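Local coordinates for AB hydrolase-1 domain-containing protein (Parabacteroides distasonis, PDB 4Q34) that is a putative esterase of the alpha/beta hydrolase family, probably cleaving ester bonds, though its natural substrate is not known, at residues A52-T64 against C82-A94. Numbering follows the deposited sequence. Where two conformers were deposited one is given.
Sequences AHGVGQFSKTWET and CVYLVDQPRRGNA
The loop that leaves strand 49-52 of the alpha/beta hydrolase sheet is pinned to the end of the neighbouring parallel strand 83-87 by three side chains, H53, D87 and R91. The H53 ring stands with its edge against that strand: NE2 accepts a nearly straight bond from Q88 N (3.2 Å, 175°), almost in the ring plane, while ND1 gives its proton to G54 O at 2.9 Å, so both ring nitrogens are used and the rotation of the ring is fixed. R91 reaches in from the turn 88-91, its chain bent at chi2 (71°) and chi3, and NH1 bridges two carbonyls, Q57 O at 2.7 Å in the carbonyl plane and G54 O at 2.8 Å, thereby clasping the type II turn 54-57. In alpha/beta hydrolases the loop after strand 49-52, beginning here with H53-G54, probably supplies part of the oxyanion hole; V55 N is hydrogen-bonded to Q177 OE1. Farther along, D87 OD1 accepts a hydrogen bond from S59 N (2.9 Å) at the start of the 3-10 turn 59-62, and a water links S59 OG to D87 OD2. In one of its two conformers L85 spreads its methyls, CD1 against E63 CG and CD2 against W62 CB (3.8 Å).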
ATOM      1  N   ALA A  52      -0.344   6.582  12.082  1.00 18.21           N
ATOM      2  CA  ALA A  52       0.420   7.445  11.165  1.00 16.36           C
ATOM      3  C   ALA A  52       1.940   7.223  11.243  1.00 17.59           C
ATOM      4  O   ALA A  52       2.576   7.462  12.281  1.00 20.42           O
ATOM      5  CB  ALA A  52       0.151   8.908  11.484  1.00 17.37           C
ATOM      6  N   HIS A  53       2.516   6.849  10.132  1.00 16.07           N
ATOM      7  CA  HIS A  53       3.952   6.598   9.986  1.00 16.61           C
ATOM      8  C   HIS A  53       4.759   7.901   9.892  1.00 17.45           C
ATOM      9  O   HIS A  53       4.195   9.014   9.781  1.00 19.04           O
ATOM     10  CB  HIS A  53       4.154   5.782   8.711  1.00 15.93           C
ATOM     11  CG  HIS A  53       3.700   6.495   7.481  1.00 15.22           C
ATOM     12  ND1 HIS A  53       4.453   7.477   6.890  1.00 15.66           N
ATOM     13  CD2 HIS A  53       2.538   6.448   6.785  1.00 15.34           C
ATOM     14  CE1 HIS A  53       3.806   7.963   5.849  1.00 14.74           C
ATOM     15  NE2 HIS A  53       2.641   7.358   5.766  1.00 15.19           N
ATOM     16  N   GLY A  54       6.078   7.761   9.881  1.00 17.33           N
ATOM     17  CA  GLY A  54       6.995   8.860   9.720  1.00 17.54           C
ATOM     18  C   GLY A  54       7.682   8.895   8.363  1.00 18.96           C
ATOM     19  O   GLY A  54       7.190   8.337   7.374  1.00 17.40           O
ATOM     20  N   VAL A  55       8.826   9.567   8.304  1.00 17.83           N
ATOM     21  CA  VAL A  55       9.435   9.858   7.020  1.00 17.09           C
ATOM     22  C   VAL A  55      10.040   8.582   6.418  1.00 18.41           C
ATOM     23  O   VAL A  55      10.546   7.703   7.158  1.00 18.19           O
ATOM     24  CB  VAL A  55      10.521  10.930   7.131  1.00 20.90           C
ATOM     25  CG1 VAL A  55      11.753  10.383   7.847  1.00 21.29           C
ATOM     26  CG2 VAL A  55      10.913  11.471   5.765  1.00 25.69           C
ATOM     27  N   GLY A  56       9.974   8.462   5.109  1.00 18.15           N
ATOM     28  CA  GLY A  56      10.550   7.324   4.377  1.00 19.27           C
ATOM     29  C   GLY A  56       9.838   5.989   4.555  1.00 18.31           C
ATOM     30  O   GLY A  56      10.298   5.000   4.012  1.00 19.39           O
ATOM     31  N   GLN A  57       8.719   5.956   5.301  1.00 16.75           N
ATOM     32  CA  GLN A  57       8.044   4.726   5.705  1.00 18.41           C
ATOM     33  C   GLN A  57       6.603   4.798   5.210  1.00 18.37           C
ATOM     34  O   GLN A  57       6.147   5.846   4.699  1.00 17.44           O
ATOM     35  CB  GLN A  57       8.044   4.617   7.225  1.00 18.49           C
ATOM     36  CG  GLN A  57       9.451   4.513   7.846  1.00 20.09           C
ATOM     37  CD  GLN A  57      10.079   3.128   7.729  1.00 18.91           C
ATOM     38  OE1 GLN A  57       9.420   2.101   7.936  1.00 19.56           O
ATOM     39  NE2 GLN A  57      11.386   3.098   7.499  1.00 18.99           N
ATOM     40  N   PHE A  58       5.877   3.725   5.458  1.00 16.16           N
ATOM     41  CA  PHE A  58       4.448   3.702   5.113  1.00 15.83           C
ATOM     42  C   PHE A  58       3.715   2.895   6.168  1.00 14.55           C
ATOM     43  O   PHE A  58       4.192   2.750   7.310  1.00 15.41           O
ATOM     44  CB  PHE A  58       4.230   3.279   3.632  1.00 14.71           C
ATOM     45  CG  PHE A  58       4.641   1.868   3.294  1.00 15.39           C
ATOM     46  CD1 PHE A  58       5.978   1.531   3.039  1.00 15.47           C
ATOM     47  CD2 PHE A  58       3.685   0.820   3.229  1.00 15.18           C
ATOM     48  CE1 PHE A  58       6.353   0.229   2.681  1.00 15.24           C
ATOM     49  CE2 PHE A  58       4.085  -0.470   2.888  1.00 14.72           C
ATOM     50  CZ  PHE A  58       5.415  -0.791   2.679  1.00 15.59           C
ATOM     51  N   SER A  59       2.520   2.431   5.828  1.00 16.04           N
ATOM     52  CA  SER A  59       1.722   1.674   6.771  1.00 15.11           C
ATOM     53  C   SER A  59       2.456   0.471   7.355  1.00 18.45           C
ATOM     54  O   SER A  59       2.097   0.034   8.446  1.00 16.23           O
ATOM     55  CB  SER A  59       0.443   1.202   6.076  1.00 15.46           C
ATOM     56  OG  SER A  59       0.723   0.349   4.992  1.00 15.61           O
ATOM     57  N   LYS A  60       3.417  -0.102   6.616  1.00 16.87           N
ATOM     58  CA  LYS A  60       4.216  -1.241   7.076  1.00 16.81           C
ATOM     59  C   LYS A  60       4.880  -1.047   8.447  1.00 16.27           C
ATOM     60  O   LYS A  60       5.094  -2.024   9.167  1.00 16.91           O
ATOM     61  CB  LYS A  60       5.245  -1.574   5.983  1.00 18.29           C
ATOM     62  CG  LYS A  60       6.153  -2.765   6.156  1.00 24.82           C
ATOM     63  CD  LYS A  60       5.499  -4.026   6.594  1.00 28.08           C
ATOM     64  CE  LYS A  60       6.157  -5.261   5.996  1.00 26.47           C
ATOM     65  NZ  LYS A  60       6.580  -6.208   7.012  1.00 27.65           N
ATOM     66  N   THR A  61       5.118   0.210   8.821  1.00 17.05           N
ATOM     67  CA  THR A  61       5.529   0.583  10.172  1.00 15.65           C
ATOM     68  C   THR A  61       4.803  -0.215  11.231  1.00 16.45           C
ATOM     69  O   THR A  61       5.380  -0.636  12.187  1.00 17.69           O
ATOM     70  CB  THR A  61       5.259   2.063  10.429  1.00 16.95           C
ATOM     71  OG1 THR A  61       5.998   2.837   9.471  1.00 17.02           O
ATOM     72  CG2 THR A  61       5.649   2.464  11.838  1.00 16.56           C
ATOM     73  N   TRP A  62       3.514  -0.382  11.026  1.00 15.23           N
ATOM     74  CA  TRP A  62       2.596  -0.974  11.985  1.00 14.60           C
ATOM     75  C   TRP A  62       2.122  -2.375  11.638  1.00 15.82           C
ATOM     76  O   TRP A  62       1.290  -2.922  12.367  1.00 15.99           O
ATOM     77  CB  TRP A  62       1.327  -0.073  12.026  1.00 15.06           C
ATOM     78  CG  TRP A  62       1.594   1.363  12.148  1.00 16.04           C
ATOM     79  CD1 TRP A  62       1.532   2.294  11.151  1.00 16.30           C
ATOM     80  CD2 TRP A  62       1.948   2.069  13.336  1.00 16.25           C
ATOM     81  NE1 TRP A  62       1.867   3.529  11.648  1.00 17.53           N
ATOM     82  CE2 TRP A  62       2.136   3.417  12.988  1.00 16.43           C
ATOM     83  CE3 TRP A  62       2.166   1.676  14.673  1.00 16.18           C
ATOM     84  CZ2 TRP A  62       2.464   4.399  13.943  1.00 16.37           C
ATOM     85  CZ3 TRP A  62       2.458   2.641  15.618  1.00 15.13           C
ATOM     86  CH2 TRP A  62       2.646   3.980  15.250  1.00 14.54           C
ATOM     87  N   GLU A  63       2.601  -2.939  10.529  1.00 15.82           N
ATOM     88  CA  GLU A  63       2.186  -4.247  10.059  1.00 15.78           C
ATOM     89  C   GLU A  63       3.175  -5.329  10.576  1.00 15.75           C
ATOM     90  O   GLU A  63       3.762  -5.194  11.637  1.00 17.25           O
ATOM     91  CB  GLU A  63       2.064  -4.247   8.534  1.00 17.35           C
ATOM     92  CG  GLU A  63       1.101  -3.197   8.026  1.00 15.89           C
ATOM     93  CD  GLU A  63       1.117  -2.972   6.501  1.00 17.69           C
ATOM     94  OE1 GLU A  63       1.878  -3.676   5.794  1.00 17.20           O
ATOM     95  OE2 GLU A  63       0.332  -2.102   6.003  1.00 18.31           O
ATOM     96  N   THR A  64       3.361  -6.396   9.816  1.00 15.82           N
ATOM     97  CA  THR A  64       4.321  -7.420  10.194  1.00 16.16           C
ATOM     98  C   THR A  64       5.677  -6.793  10.450  1.00 15.83           C
ATOM     99  O   THR A  64       6.141  -5.915   9.689  1.00 19.87           O
ATOM    100  CB  THR A  64       4.428  -8.521   9.100  1.00 18.74           C
ATOM    101  OG1 THR A  64       3.105  -8.989   8.762  1.00 18.31           O
ATOM    102  CG2 THR A  64       5.251  -9.670   9.556  1.00 16.93           C
ATOM    103  N   CYS A  82     -11.152  -1.244  16.162  1.00 18.88           N
ATOM    104  CA  CYS A  82     -11.081  -0.903  14.739  0.75 17.50           C
ATOM    105  C   CYS A  82      -9.743  -0.274  14.483  1.00 17.24           C
ATOM    106  O   CYS A  82      -9.340   0.628  15.231  1.00 19.32           O
ATOM    107  CB  CYS A  82     -12.176   0.067  14.289  0.75 17.90           C
ATOM    108  SG  CYS A  82     -13.825  -0.565  14.571  0.75 19.91           S
ATOM    109  N   VAL A  83      -9.065  -0.737  13.445  1.00 16.88           N
ATOM    110  CA  VAL A  83      -7.750  -0.249  13.142  1.00 16.51           C
ATOM    111  C   VAL A  83      -7.740   0.312  11.706  1.00 17.24           C
ATOM    112  O   VAL A  83      -8.114  -0.396  10.770  1.00 17.20           O
ATOM    113  CB  VAL A  83      -6.683  -1.352  13.275  1.00 19.72           C
ATOM    114  CG1 VAL A  83      -5.371  -0.904  12.715  1.00 25.66           C
ATOM    115  CG2 VAL A  83      -6.538  -1.821  14.726  1.00 21.33           C
ATOM    116  N   TYR A  84      -7.231   1.547  11.566  1.00 15.49           N
ATOM    117  CA  TYR A  84      -7.073   2.237  10.310  1.00 15.90           C
ATOM    118  C   TYR A  84      -5.598   2.460  10.072  1.00 16.05           C
ATOM    119  O   TYR A  84      -4.945   3.178  10.814  1.00 18.54           O
ATOM    120  CB  TYR A  84      -7.818   3.587  10.329  1.00 16.40           C
ATOM    121  CG  TYR A  84      -9.291   3.443  10.326  1.00 16.31           C
ATOM    122  CD1 TYR A  84      -9.959   3.023  11.453  1.00 17.56           C
ATOM    123  CD2 TYR A  84     -10.030   3.694   9.156  1.00 18.72           C
ATOM    124  CE1 TYR A  84     -11.350   2.846  11.431  1.00 19.50           C
ATOM    125  CE2 TYR A  84     -11.407   3.535   9.136  1.00 17.77           C
ATOM    126  CZ  TYR A  84     -12.050   3.098  10.258  1.00 20.70           C
ATOM    127  OH  TYR A  84     -13.413   2.949  10.199  1.00 20.53           O
ATOM    128  N   LEU A  85      -5.053   1.800   9.064  1.00 15.84           N
ATOM    129  CA  LEU A  85      -3.642   1.977   8.684  0.50 16.03           C
ATOM    130  C   LEU A  85      -3.596   2.936   7.495  1.00 17.53           C
ATOM    131  O   LEU A  85      -4.347   2.753   6.530  1.00 19.99           O
ATOM    132  CB  LEU A  85      -3.005   0.629   8.283  0.50 16.91           C
ATOM    133  CG  LEU A  85      -2.580  -0.407   9.356  0.50 16.45           C
ATOM    134  CD1 LEU A  85      -1.382  -1.213   8.898  0.50 17.92           C
ATOM    135  CD2 LEU A  85      -2.262   0.209  10.714  0.50 16.67           C
ATOM    136  N   VAL A  86      -2.669   3.901   7.508  1.00 16.70           N
ATOM    137  CA  VAL A  86      -2.692   4.949   6.510  1.00 15.40           C
ATOM    138  C   VAL A  86      -1.338   5.039   5.802  1.00 14.59           C
ATOM    139  O   VAL A  86      -0.283   4.889   6.455  1.00 16.45           O
ATOM    140  CB  VAL A  86      -3.048   6.316   7.183  1.00 16.21           C
ATOM    141  CG1 VAL A  86      -3.106   7.423   6.133  1.00 16.18           C
ATOM    142  CG2 VAL A  86      -4.366   6.216   7.994  1.00 18.07           C
ATOM    143  N   ASP A  87      -1.377   5.288   4.484  1.00 14.76           N
ATOM    144  CA  ASP A  87      -0.265   5.845   3.734  1.00 15.49           C
ATOM    145  C   ASP A  87      -0.643   7.314   3.452  1.00 16.12           C
ATOM    146  O   ASP A  87      -1.650   7.615   2.793  1.00 15.79           O
ATOM    147  CB  ASP A  87      -0.058   5.137   2.441  1.00 15.30           C
ATOM    148  CG  ASP A  87       0.219   3.655   2.619  1.00 19.37           C
ATOM    149  OD1 ASP A  87       0.918   3.214   3.559  1.00 16.92           O
ATOM    150  OD2 ASP A  87      -0.250   2.892   1.730  1.00 25.02           O
ATOM    151  N   GLN A  88       0.130   8.217   4.036  1.00 16.14           N
ATOM    152  CA  GLN A  88      -0.147   9.617   3.983  1.00 14.67           C
ATOM    153  C   GLN A  88       0.041  10.093   2.558  1.00 13.42           C
ATOM    154  O   GLN A  88       0.635   9.395   1.751  1.00 14.42           O
ATOM    155  CB  GLN A  88       0.746  10.388   4.971  1.00 15.65           C
ATOM    156  CG  GLN A  88       2.129  10.712   4.427  1.00 16.39           C
ATOM    157  CD  GLN A  88       3.125  11.256   5.417  1.00 17.12           C
ATOM    158  OE1 GLN A  88       2.839  11.493   6.603  1.00 19.20           O
ATOM    159  NE2 GLN A  88       4.355  11.474   4.910  1.00 19.31           N
ATOM    160  N   PRO A  89      -0.524  11.271   2.227  1.00 14.86           N
ATOM    161  CA  PRO A  89      -0.324  11.893   0.895  1.00 15.98           C
ATOM    162  C   PRO A  89       1.118  11.784   0.418  1.00 16.99           C
ATOM    163  O   PRO A  89       2.057  12.029   1.178  1.00 16.87           O
ATOM    164  CB  PRO A  89      -0.711  13.344   1.143  1.00 15.91           C
ATOM    165  CG  PRO A  89      -1.747  13.251   2.200  1.00 16.38           C
ATOM    166  CD  PRO A  89      -1.115  12.242   3.147  1.00 15.42           C
ATOM    167  N   ARG A  90       1.251  11.452  -0.863  1.00 15.51           N
ATOM    168  CA  ARG A  90       2.536  11.375  -1.583  1.00 17.54           C
ATOM    169  C   ARG A  90       3.429  10.207  -1.179  1.00 17.92           C
ATOM    170  O   ARG A  90       4.593  10.211  -1.498  1.00 20.11           O
ATOM    171  CB  ARG A  90       3.311  12.690  -1.450  1.00 18.04           C
ATOM    172  CG  ARG A  90       2.471  13.887  -1.824  1.00 19.18           C
ATOM    173  CD  ARG A  90       3.135  15.220  -1.474  1.00 18.86           C
ATOM    174  NE  ARG A  90       2.276  16.318  -1.912  1.00 18.89           N
ATOM    175  CZ  ARG A  90       2.465  17.611  -1.623  1.00 22.03           C
ATOM    176  NH1 ARG A  90       3.506  17.998  -0.877  1.00 21.18           N
ATOM    177  NH2 ARG A  90       1.621  18.528  -2.113  1.00 20.12           N
ATOM    178  N   ARG A  91       2.876   9.230  -0.467  1.00 15.86           N
ATOM    179  CA  ARG A  91       3.640   8.108   0.052  1.00 16.17           C
ATOM    180  C   ARG A  91       2.999   6.763  -0.324  1.00 16.06           C
ATOM    181  O   ARG A  91       1.783   6.520  -0.096  1.00 15.30           O
ATOM    182  CB  ARG A  91       3.757   8.218   1.559  1.00 16.47           C
ATOM    183  CG  ARG A  91       4.816   7.328   2.170  1.00 15.95           C
ATOM    184  CD  ARG A  91       6.251   7.767   1.856  1.00 15.81           C
ATOM    185  NE  ARG A  91       6.611   9.088   2.369  1.00 17.45           N
ATOM    186  CZ  ARG A  91       6.851   9.410   3.646  1.00 16.47           C
ATOM    187  NH1 ARG A  91       6.714   8.528   4.654  1.00 17.19           N
ATOM    188  NH2 ARG A  91       7.189  10.661   3.936  1.00 17.52           N
ATOM    189  N   GLY A  92       3.798   5.853  -0.847  1.00 15.09           N
ATOM    190  CA  GLY A  92       3.338   4.466  -1.092  1.00 14.91           C
ATOM    191  C   GLY A  92       2.123   4.405  -2.009  1.00 14.04           C
ATOM    192  O   GLY A  92       2.158   4.983  -3.066  1.00 16.03           O
ATOM    193  N   ASN A  93       1.050   3.728  -1.558  1.00 13.63           N
ATOM    194  CA  ASN A  93      -0.187   3.624  -2.339  1.00 15.91           C
ATOM    195  C   ASN A  93      -0.862   4.979  -2.594  1.00 15.95           C
ATOM    196  O   ASN A  93      -1.715   5.103  -3.484  1.00 17.68           O
ATOM    197  CB  ASN A  93      -1.164   2.726  -1.606  1.00 16.34           C
ATOM    198  CG  ASN A  93      -0.749   1.254  -1.612  1.00 15.50           C
ATOM    199  OD1 ASN A  93       0.098   0.822  -2.377  1.00 16.38           O
ATOM    200  ND2 ASN A  93      -1.408   0.466  -0.762  1.00 16.48           N
ATOM    201  N   ALA A  94      -0.484   5.980  -1.797  1.00 16.03           N
ATOM    202  CA  ALA A  94      -0.945   7.367  -2.016  1.00 15.54           C
ATOM    203  C   ALA A  94       0.069   8.156  -2.816  1.00 16.11           C
ATOM    204  O   ALA A  94       0.199   9.346  -2.621  1.00 17.51           O
ATOM    205  CB  ALA A  94      -1.232   8.042  -0.691  1.00 16.18           C
TER
HETATM  206  O   HOH W   1       1.842   9.735   8.441  1.00 17.71           O
HETATM  207  O   HOH W   2       0.514   4.643   8.980  1.00 19.65           O
HETATM  208  O   HOH W   3       4.792  11.445   8.486  1.00 21.37           O
HETATM  209  O   HOH W   4      -0.714   0.372   2.705  1.00 18.22           O